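Local coordinates for choline dehydrogenase and related flavoproteins (Aspergillus oryzae, PDB 3Q9T), which is a formate oxidase of the glucose-methanol-choline oxidoreductase family that carries 8-formyl-FAD at its catalytic site, at residues D57-K62 / E81-R86; L96-W101 / G401-W406. One frame throughout, in Å; residues are numbered along the deposited sequence.

Interactions 1 and 2 lie side by side at the isoalloxazine end of the 8-formyl-FAD, their centres about 11 Å apart. They come in series along the chain: 57-62 pairs with 81-86 over 18 intervening residues, largely strand 67-74 and strand 77-81, and only then does 96-101 reach across 299 residues to the loop 401-406 between strand 392-397 and strand 415-423. The two meet directly, L58 and T85 packing on L96 while R59 lies against W406 and T402. Interaction 1 lies by the benzene-ring end of the flavin and its 8-formyl group; interaction 2 follows the flavin toward its pyrimidine edge. Together they wrap the benzene-ring end of the flavin, from its 8-formyl group round the C6 edge.

Interaction 1: D57-K62 / E81-R86; sequences DLRNSK and EKPNTR. With FAY ([(2R,3S,4R,5R)-5-(6-amino-9H-purin-9-yl)-3,4-dihydroxytetrahydrofuran-2-yl]methyl (2R,3S,4S)-5-(8-formyl-7-methyl-2,4-dioxo-3,4-dihydrobenzo[g]pteridin-10(2H)-yl)-2,3,4-trihydroxypentyl dihydrogen diphosphate), chain D.
N60 lays its side-chain amide against the ring of P83, whose CG lies 3.4 Å from both N60 OD1 and N60 ND2, so the proline meets the whole amide and not one end of it. R59 crosses T85 at about a right angle, its CG 3.3 Å from T85 OG1. With the R59 chain bent at chi3 (-39°), the guanidinium turns back toward P83, where NH1 approaches CG at 3.8 Å. Water 1 closes the gap between the segments: it accepts from R59 NH1 at 3.1 Å, in the guanidinium plane, and donates to P83 O and T85 OG1, each at 2.7 Å. One shell further out, D64 grips both sides, its OD2 bonded to T85 OG1 and N60 N, its OD1 to R86 N. A type II turn from L58 to S61 shapes the first segment, with L58 O taking both the backbone N and the hydroxyl of S61. Beyond T85, whose CG2 is 3.8 Å from FAY C7M, R86 lies next to the formyl group, though their close approach is doubtful in the model; R86 NE bonds T85 O at 2.9 Å. The contact thus backs the wall of the FAD pocket beside the 8-formyl group.

Interaction 2: L96-W101 / G401-W406; sequences LNYFTW and GTAFQW. With FAY ([(2R,3S,4R,5R)-5-(6-amino-9H-purin-9-yl)-3,4-dihydroxytetrahydrofuran-2-yl]methyl (2R,3S,4S)-5-(8-formyl-7-methyl-2,4-dioxo-3,4-dihydrobenzo[g]pteridin-10(2H)-yl)-2,3,4-trihydroxypentyl dihydrogen diphosphate), chain D.
The flavin pocket of this GMC-family oxidase is lined here by Y98, an FAD-binding residue held between the cofactor and the loop 401-406. One face of the Y98 ring is turned to the rim of the isoalloxazine, with FAY C6 3.7 Å above the ring plane and displaced from its centre. The phenol end continues past the flavin: Y98 OH comes within 3.3 Å of A403 CB, a van der Waals contact, and Y98 CZ packs on the same methyl at 3.8 Å. Along the side of the tyrosine, F404 brings up its far ring carbon, CZ, 4.0 Å from Y98 CD1. The two side chains lie antiparallel, rings inclined at 61° with centroids 5.9 Å apart, an oblique aromatic pair. With CG opposite the carbonyl carbon (chi1 -62°), the F404 side chain carries CZ out to the tyrosine.

The loop behind is braced by W406 NE1, which donates to A403 O from well above the carbonyl plane; A403 O also accepts from Q506. On the flavin side, N97 ND2 bonds the ribityl O2' at 3.0 Å, while N97 OD1 accepts from F99 N in an Asx turn. Q555 holds N97 ND2 too, and its NE2 reaches T100 O. That same T100 O receives the flavin N3-H at 3.0 Å, and T100 N gives a weak bond to O4. Backbone recognition of the pyrimidine edge is thereby combined with an aromatic wall beside the C6 and C7M edge of the benzene ring, together forming the isoalloxazine-binding site.

Interaction 1: D57-K62 / E81-R86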
# COMPACT_ATOMS: atom_id res chain seq x y z
N ASP A 57 15.09 15.88 4.85
CA ASP A 57 15.09 15.35 6.20
C ASP A 57 13.86 15.76 7.00
O ASP A 57 13.62 15.21 8.05
CB ASP A 57 16.33 15.81 6.98
CG ASP A 57 17.63 15.26 6.41
OD1 ASP A 57 17.63 14.10 5.94
OD2 ASP A 57 18.65 15.98 6.44
N LEU A 58 13.11 16.76 6.52
CA LEU A 58 11.89 17.20 7.23
C LEU A 58 10.71 16.24 7.08
O LEU A 58 9.71 16.36 7.80
CB LEU A 58 11.46 18.60 6.78
CG LEU A 58 12.39 19.76 7.13
CD1 LEU A 58 12.00 21.01 6.34
CD2 LEU A 58 12.41 20.04 8.63
N ARG A 59 10.80 15.30 6.14
CA ARG A 59 9.80 14.24 6.03
C ARG A 59 9.81 13.40 7.31
O ARG A 59 10.87 13.06 7.83
CB ARG A 59 10.06 13.34 4.82
CG ARG A 59 9.82 14.00 3.45
CD ARG A 59 9.54 12.94 2.35
NE ARG A 59 10.41 11.79 2.55
CZ ARG A 59 10.02 10.52 2.49
NH1 ARG A 59 8.77 10.19 2.21
NH2 ARG A 59 10.92 9.57 2.72
N ASN A 60 8.63 13.09 7.81
CA ASN A 60 8.48 12.38 9.08
C ASN A 60 8.93 13.11 10.33
O ASN A 60 8.86 12.56 11.43
CB ASN A 60 9.14 11.00 9.01
CG ASN A 60 8.33 10.04 8.17
OD1 ASN A 60 7.14 9.87 8.40
ND2 ASN A 60 8.98 9.44 7.17
N SER A 61 9.38 14.35 10.19
CA SER A 61 9.83 15.10 11.37
C SER A 61 8.61 15.67 12.09
O SER A 61 7.47 15.46 11.67
CB SER A 61 10.78 16.24 10.98
OG SER A 61 10.08 17.28 10.31
N LYS A 62 8.85 16.40 13.17
CA LYS A 62 7.73 16.99 13.90
C LYS A 62 7.00 18.05 13.06
O LYS A 62 5.88 18.42 13.38
CB LYS A 62 8.18 17.59 15.23
CG LYS A 62 9.01 18.86 15.11
CD LYS A 62 9.19 19.53 16.48
CE LYS A 62 7.87 20.11 17.00
NZ LYS A 62 8.07 21.18 18.03
N GLU A 81 0.21 5.12 1.08
CA GLU A 81 1.53 5.47 1.59
C GLU A 81 1.48 6.40 2.79
O GLU A 81 0.49 7.13 3.02
CB GLU A 81 2.39 6.11 0.50
CG GLU A 81 2.70 5.20 -0.69
CD GLU A 81 3.83 4.21 -0.41
OE1 GLU A 81 4.46 4.30 0.66
OE2 GLU A 81 4.10 3.35 -1.28
N LYS A 82 2.57 6.38 3.56
CA LYS A 82 2.80 7.34 4.61
C LYS A 82 4.30 7.47 4.74
O LYS A 82 4.99 6.48 4.80
CB LYS A 82 2.17 6.88 5.92
CG LYS A 82 2.59 7.68 7.15
CD LYS A 82 2.07 6.99 8.39
CE LYS A 82 2.47 7.71 9.64
NZ LYS A 82 1.84 9.02 9.68
N PRO A 83 4.81 8.71 4.80
CA PRO A 83 4.05 9.95 4.91
C PRO A 83 3.78 10.63 3.58
O PRO A 83 4.65 10.68 2.73
CB PRO A 83 5.00 10.85 5.71
CG PRO A 83 6.36 10.45 5.18
CD PRO A 83 6.26 8.94 5.01
N ASN A 84 2.58 11.17 3.40
CA ASN A 84 2.35 12.12 2.34
C ASN A 84 2.59 13.49 2.96
O ASN A 84 1.70 14.06 3.57
CB ASN A 84 0.92 12.02 1.83
CG ASN A 84 0.69 12.90 0.62
OD1 ASN A 84 -0.46 13.12 0.20
ND2 ASN A 84 1.77 13.38 0.03
N THR A 85 3.81 13.98 2.81
CA THR A 85 4.33 15.12 3.56
C THR A 85 3.60 16.44 3.29
O THR A 85 3.31 16.78 2.14
CB THR A 85 5.84 15.26 3.28
OG1 THR A 85 6.55 14.15 3.86
CG2 THR A 85 6.40 16.58 3.78
N ARG A 86 3.29 17.16 4.36
CA ARG A 86 2.69 18.50 4.33
C ARG A 86 3.27 19.26 5.51
O ARG A 86 3.52 18.65 6.55
CB ARG A 86 1.18 18.43 4.53
CG ARG A 86 0.37 17.95 3.32
CD ARG A 86 0.39 18.98 2.22
NE ARG A 86 1.20 18.54 1.09
CZ ARG A 86 1.38 19.23 -0.03
NH1 ARG A 86 0.83 20.43 -0.16
NH2 ARG A 86 2.12 18.73 -1.01
P FAY D . -0.97 25.97 0.88
N1 FAY D . 5.97 23.46 -4.84
C2 FAY D . 6.93 24.17 -5.56
O2 FAY D . 6.61 25.16 -6.20
N3 FAY D . 8.26 24.08 -5.19
C4 FAY D . 8.69 22.93 -4.57
O4 FAY D . 9.81 22.49 -4.90
N5 FAY D . 8.14 21.06 -3.20
C6 FAY D . 7.78 19.54 -1.45
C7 FAY D . 7.00 19.02 -0.43
C8 FAY D . 5.70 19.51 -0.24
O8 FAY D . 3.92 19.62 1.28
C9 FAY D . 5.26 20.60 -1.00
PA FAY D . -0.01 24.85 3.29
C1' FAY D . 4.13 22.66 -2.76
C10 FAY D . 6.35 22.45 -3.99
N10 FAY D . 5.49 22.01 -2.99
N1A FAY D . -5.70 23.34 12.51
O1A FAY D . 0.20 23.42 3.69
C1B FAY D . -2.22 24.53 8.76
O1P FAY D . -1.05 27.38 1.42
C2' FAY D . 4.24 23.94 -1.90
O2' FAY D . 5.08 23.66 -0.84
C2A FAY D . -4.78 24.37 12.51
O2A FAY D . 1.25 25.57 2.92
C2B FAY D . -0.99 23.74 8.37
O2B FAY D . -0.15 23.43 9.46
O2P FAY D . -2.15 25.67 -0.03
C3' FAY D . 2.99 24.71 -1.36
O3' FAY D . 3.09 25.22 -0.04
N3A FAY D . -3.93 24.55 11.43
C3B FAY D . -0.32 24.69 7.41
O3B FAY D . 0.43 25.63 8.15
O3P FAY D . -1.06 24.91 2.10
C4' FAY D . 1.68 23.96 -1.45
O4' FAY D . 1.60 23.47 -2.78
C4A FAY D . -4.00 23.71 10.37
C4B FAY D . -1.47 25.45 6.78
O4B FAY D . -2.61 25.19 7.58
C4X FAY D . 7.72 22.11 -3.97
C5' FAY D . 0.49 24.89 -1.09
O5' FAY D . 0.45 25.62 0.14
C5A FAY D . -4.93 22.67 10.35
C5B FAY D . -1.69 25.01 5.35
O5B FAY D . -0.70 25.61 4.55
C5X FAY D . 7.24 20.46 -2.34
C6A FAY D . -5.78 22.48 11.43
N6A FAY D . -6.61 21.42 11.46
N7A FAY D . -4.78 22.01 9.19
C7M FAY D . 7.51 17.82 0.32
C8A FAY D . -3.80 22.59 8.47
C8M FAY D . 5.05 19.24 1.06
C9A FAY D . 6.00 21.06 -2.09
N9A FAY D . -3.31 23.64 9.19
O HOH W 1 6.59 12.36 1.86

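Interaction 2: L96-W101 / G401-W406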
# COMPACT_ATOMS: atom_id res chain seq x y z
N LEU A 96 8.76 23.39 4.34
CA LEU A 96 9.47 22.12 4.12
C LEU A 96 9.59 21.68 2.66
O LEU A 96 10.02 20.56 2.40
CB LEU A 96 8.92 20.99 5.01
CG LEU A 96 7.44 20.62 5.08
CD1 LEU A 96 6.76 20.52 3.71
CD2 LEU A 96 7.21 19.33 5.89
N ASN A 97 9.24 22.57 1.73
CA ASN A 97 9.23 22.23 0.30
C ASN A 97 10.61 22.29 -0.36
O ASN A 97 11.60 22.59 0.31
CB ASN A 97 8.15 23.01 -0.48
CG ASN A 97 8.55 24.47 -0.78
OD1 ASN A 97 9.71 24.86 -0.63
ND2 ASN A 97 7.59 25.27 -1.23
N TYR A 98 10.68 21.97 -1.66
CA TYR A 98 11.98 21.90 -2.34
C TYR A 98 12.26 23.10 -3.28
O TYR A 98 12.95 22.98 -4.31
CB TYR A 98 12.20 20.52 -3.00
CG TYR A 98 11.89 19.41 -2.02
CD1 TYR A 98 11.18 18.28 -2.41
CD2 TYR A 98 12.29 19.50 -0.68
CE1 TYR A 98 10.87 17.28 -1.50
CE2 TYR A 98 11.98 18.51 0.24
CZ TYR A 98 11.27 17.40 -0.18
OH TYR A 98 10.94 16.40 0.72
N PHE A 99 11.68 24.23 -2.91
CA PHE A 99 12.19 25.56 -3.29
C PHE A 99 11.89 26.07 -4.68
O PHE A 99 11.81 27.28 -4.88
CB PHE A 99 13.70 25.63 -3.04
CG PHE A 99 14.11 25.11 -1.72
CD1 PHE A 99 13.84 25.84 -0.56
CD2 PHE A 99 14.76 23.90 -1.61
CE1 PHE A 99 14.23 25.36 0.70
CE2 PHE A 99 15.14 23.41 -0.36
CZ PHE A 99 14.87 24.15 0.79
N THR A 100 11.74 25.16 -5.65
CA THR A 100 11.57 25.57 -7.04
C THR A 100 10.44 26.58 -7.21
O THR A 100 9.37 26.46 -6.60
CB THR A 100 11.35 24.40 -7.99
OG1 THR A 100 12.18 23.29 -7.62
CG2 THR A 100 11.70 24.83 -9.41
N TRP A 101 10.71 27.59 -8.02
CA TRP A 101 9.79 28.71 -8.21
C TRP A 101 9.56 28.86 -9.69
O TRP A 101 10.43 29.35 -10.41
CB TRP A 101 10.40 29.98 -7.65
CG TRP A 101 9.54 31.21 -7.77
CD1 TRP A 101 9.55 32.10 -8.79
CD2 TRP A 101 8.59 31.70 -6.81
NE1 TRP A 101 8.65 33.12 -8.54
CE2 TRP A 101 8.05 32.89 -7.33
CE3 TRP A 101 8.13 31.24 -5.57
CZ2 TRP A 101 7.08 33.63 -6.66
CZ3 TRP A 101 7.17 31.97 -4.90
CH2 TRP A 101 6.65 33.16 -5.45
N GLY A 401 18.19 11.19 -3.41
CA GLY A 401 17.16 11.90 -2.66
C GLY A 401 16.14 10.99 -1.99
O GLY A 401 15.28 10.41 -2.67
N THR A 402 16.21 10.90 -0.66
CA THR A 402 15.32 10.04 0.10
C THR A 402 13.88 10.42 -0.14
O THR A 402 13.02 9.55 -0.12
CB THR A 402 15.56 10.13 1.62
OG1 THR A 402 15.66 11.51 1.99
CG2 THR A 402 16.86 9.41 1.99
N ALA A 403 13.61 11.71 -0.37
CA ALA A 403 12.25 12.18 -0.59
C ALA A 403 11.61 11.59 -1.85
O ALA A 403 10.40 11.65 -2.02
CB ALA A 403 12.20 13.71 -0.66
N PHE A 404 12.44 11.01 -2.72
CA PHE A 404 11.95 10.50 -3.99
C PHE A 404 12.22 9.01 -4.18
O PHE A 404 12.22 8.52 -5.30
CB PHE A 404 12.58 11.27 -5.14
CG PHE A 404 12.24 12.73 -5.15
CD1 PHE A 404 11.00 13.15 -5.60
CD2 PHE A 404 13.16 13.67 -4.71
CE1 PHE A 404 10.68 14.49 -5.61
CE2 PHE A 404 12.84 15.04 -4.74
CZ PHE A 404 11.59 15.44 -5.19
N GLN A 405 12.47 8.30 -3.08
CA GLN A 405 12.82 6.88 -3.11
C GLN A 405 12.25 6.27 -1.84
O GLN A 405 12.97 5.96 -0.89
CB GLN A 405 14.34 6.69 -3.12
CG GLN A 405 15.03 7.09 -4.40
CD GLN A 405 14.77 6.15 -5.55
OE1 GLN A 405 15.57 5.27 -5.83
NE2 GLN A 405 13.64 6.33 -6.24
N TRP A 406 10.94 6.11 -1.83
CA TRP A 406 10.23 5.83 -0.59
C TRP A 406 10.44 4.39 -0.12
O TRP A 406 10.24 4.09 1.05
CB TRP A 406 8.74 6.11 -0.76
CG TRP A 406 8.41 7.55 -0.89
CD1 TRP A 406 9.27 8.61 -0.83
CD2 TRP A 406 7.11 8.11 -1.06
NE1 TRP A 406 8.58 9.79 -0.97
CE2 TRP A 406 7.25 9.51 -1.11
CE3 TRP A 406 5.83 7.55 -1.18
CZ2 TRP A 406 6.17 10.36 -1.28
CZ3 TRP A 406 4.75 8.40 -1.35
CH2 TRP A 406 4.93 9.79 -1.39
P FAY D . -0.97 25.97 0.88
N1 FAY D . 5.97 23.46 -4.84
C2 FAY D . 6.93 24.17 -5.56
O2 FAY D . 6.61 25.16 -6.20
N3 FAY D . 8.26 24.08 -5.19
C4 FAY D . 8.69 22.93 -4.57
O4 FAY D . 9.81 22.49 -4.90
N5 FAY D . 8.14 21.06 -3.20
C6 FAY D . 7.78 19.54 -1.45
C7 FAY D . 7.00 19.02 -0.43
C8 FAY D . 5.70 19.51 -0.24
O8 FAY D . 3.92 19.62 1.28
C9 FAY D . 5.26 20.60 -1.00
PA FAY D . -0.01 24.85 3.29
C1' FAY D . 4.13 22.66 -2.76
C10 FAY D . 6.35 22.45 -3.99
N10 FAY D . 5.49 22.01 -2.99
N1A FAY D . -5.70 23.34 12.51
O1A FAY D . 0.20 23.42 3.69
C1B FAY D . -2.22 24.53 8.76
O1P FAY D . -1.05 27.38 1.42
C2' FAY D . 4.24 23.94 -1.90
O2' FAY D . 5.08 23.66 -0.84
C2A FAY D . -4.78 24.37 12.51
O2A FAY D . 1.25 25.57 2.92
C2B FAY D . -0.99 23.74 8.37
O2B FAY D . -0.15 23.43 9.46
O2P FAY D . -2.15 25.67 -0.03
C3' FAY D . 2.99 24.71 -1.36
O3' FAY D . 3.09 25.22 -0.04
N3A FAY D . -3.93 24.55 11.43
C3B FAY D . -0.32 24.69 7.41
O3B FAY D . 0.43 25.63 8.15
O3P FAY D . -1.06 24.91 2.10
C4' FAY D . 1.68 23.96 -1.45
O4' FAY D . 1.60 23.47 -2.78
C4A FAY D . -4.00 23.71 10.37
C4B FAY D . -1.47 25.45 6.78
O4B FAY D . -2.61 25.19 7.58
C4X FAY D . 7.72 22.11 -3.97
C5' FAY D . 0.49 24.89 -1.09
O5' FAY D . 0.45 25.62 0.14
C5A FAY D . -4.93 22.67 10.35
C5B FAY D . -1.69 25.01 5.35
O5B FAY D . -0.70 25.61 4.55
C5X FAY D . 7.24 20.46 -2.34
C6A FAY D . -5.78 22.48 11.43
N6A FAY D . -6.61 21.42 11.46
N7A FAY D . -4.78 22.01 9.19
C7M FAY D . 7.51 17.82 0.32
C8A FAY D . -3.80 22.59 8.47
C8M FAY D . 5.05 19.24 1.06
C9A FAY D . 6.00 21.06 -2.09
N9A FAY D . -3.31 23.64 9.19